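Local coordinates for protein CurF (PDB 2Q35) that probably decarboxylates an acyl intermediate during polyketide chain beta-branching, as the crotonase-fold ECH2 domain of a cyanobacterial biosynthetic enzyme, at residues A[48-53]-A[92-97]. The protein carries 1 engineered substitution. Residues are numbered along the deposited sequence; the frame is centred on the assembly and turned at random.
Sequences YKVVIL and PIIAAM
V51 and L53 each use both N-H and C=O toward the neighbouring strand, which makes a ladder of four backbone hydrogen bonds between 48-53 and 92-97. V51 N donates to P92 O (2.9 Å) at a nearly straight 173°, and V51 O accepts from I94 N at 2.8 Å. Two residues on, L53 N reaches I94 O and L53 O takes A96 N, both at 2.8 Å but more bent, 156° and 153°. I93 CA approaches V51 O to 3.2 Å, a short CA-H...O contact beside the I94 bond. The pairing is parallel and in the middle of the mixed sheet of a crotonase fold, with strands 13-18 and 114-118 flanking the pair. On one face V51, I93 and L53 pack against helix 29-44; V51 CB meets I93 CG1 at 4.1 Å. The other face, against helix 178-192, has V50 CG1 lying 3.9 Å from I94 CD1, and I52 CG2, anti to the backbone N, touches A96 CB. The join slackens at its start: K49 O, buried without a polar partner, lies against the P92 ring, 3.3 Å from CD, while the partly exposed K49 side chain leads away to the carbonyls of A193 and S195.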
# COMPACT_ATOMS: atom_id res chain seq x y z
N TYR A 48 24.69 18.17 11.58
CA TYR A 48 24.17 16.82 11.41
C TYR A 48 22.96 16.80 10.49
O TYR A 48 22.06 17.66 10.60
CB TYR A 48 23.83 16.17 12.74
CG TYR A 48 25.00 16.00 13.68
CD1 TYR A 48 26.32 16.09 13.23
CD2 TYR A 48 24.78 15.68 15.02
CE1 TYR A 48 27.41 15.89 14.12
CE2 TYR A 48 25.84 15.47 15.89
CZ TYR A 48 27.15 15.59 15.45
OH TYR A 48 28.19 15.39 16.33
N LYS A 49 22.93 15.80 9.59
CA LYS A 49 21.90 15.71 8.56
C LYS A 49 21.12 14.40 8.56
O LYS A 49 19.98 14.37 8.08
CB LYS A 49 22.49 15.89 7.14
CG LYS A 49 23.12 17.22 6.86
CD LYS A 49 23.61 17.13 5.43
CE LYS A 49 24.05 18.43 4.87
NZ LYS A 49 24.57 18.20 3.51
N VAL A 50 21.75 13.30 9.00
CA VAL A 50 21.10 11.95 8.99
C VAL A 50 21.51 11.23 10.25
O VAL A 50 22.69 11.27 10.63
CB VAL A 50 21.52 11.09 7.74
CG1 VAL A 50 20.79 9.75 7.74
CG2 VAL A 50 21.23 11.82 6.43
N VAL A 51 20.55 10.61 10.94
CA VAL A 51 20.85 9.79 12.11
C VAL A 51 20.67 8.30 11.74
O VAL A 51 19.65 7.93 11.15
CB VAL A 51 19.86 10.09 13.24
CG1 VAL A 51 20.03 9.06 14.37
CG2 VAL A 51 20.05 11.51 13.76
N ILE A 52 21.67 7.47 12.05
CA ILE A 52 21.51 6.03 11.96
C ILE A 52 21.35 5.50 13.37
O ILE A 52 22.27 5.63 14.21
CB ILE A 52 22.75 5.39 11.26
CG1 ILE A 52 22.84 5.96 9.83
CG2 ILE A 52 22.62 3.84 11.21
CD1 ILE A 52 24.01 5.47 9.05
N LEU A 53 20.19 4.91 13.65
CA LEU A 53 19.93 4.32 14.97
C LEU A 53 20.14 2.81 14.91
O LEU A 53 19.55 2.13 14.08
CB LEU A 53 18.49 4.62 15.39
CG LEU A 53 18.00 4.06 16.73
CD1 LEU A 53 18.81 4.56 17.93
CD2 LEU A 53 16.49 4.38 16.93
N PRO A 92 16.27 13.24 8.97
CA PRO A 92 15.94 11.83 8.69
C PRO A 92 16.70 10.82 9.57
O PRO A 92 17.89 11.02 9.89
CB PRO A 92 16.38 11.62 7.23
CG PRO A 92 16.78 12.92 6.70
CD PRO A 92 16.73 13.97 7.78
N ILE A 93 15.98 9.77 9.94
CA ILE A 93 16.53 8.68 10.75
C ILE A 93 16.43 7.37 9.97
O ILE A 93 15.36 7.06 9.40
CB ILE A 93 15.76 8.54 12.09
CG1 ILE A 93 15.80 9.83 12.91
CG2 ILE A 93 16.29 7.34 12.95
CD1 ILE A 93 14.82 9.75 14.11
N ILE A 94 17.52 6.61 9.94
CA ILE A 94 17.53 5.24 9.40
C ILE A 94 17.71 4.26 10.56
O ILE A 94 18.69 4.35 11.30
CB ILE A 94 18.71 5.05 8.42
CG1 ILE A 94 18.66 6.09 7.29
CG2 ILE A 94 18.75 3.60 7.86
CD1 ILE A 94 19.91 6.16 6.40
N ALA A 95 16.77 3.33 10.74
CA ALA A 95 16.86 2.37 11.83
C ALA A 95 17.56 1.15 11.25
O ALA A 95 16.98 0.44 10.43
CB ALA A 95 15.50 1.96 12.31
N ALA A 96 18.78 0.94 11.70
CA ALA A 96 19.57 -0.22 11.23
C ALA A 96 19.35 -1.35 12.24
O ALA A 96 20.04 -1.45 13.26
CB ALA A 96 21.06 0.14 11.10
N MET A 97 18.32 -2.14 11.99
CA MET A 97 17.92 -3.15 12.95
C MET A 97 18.74 -4.42 12.64
O MET A 97 18.25 -5.36 12.02
CB MET A 97 16.42 -3.39 12.89
CG MET A 97 15.62 -2.13 13.15
SD MET A 97 13.87 -2.44 13.55
CE MET A 97 13.41 -3.56 12.22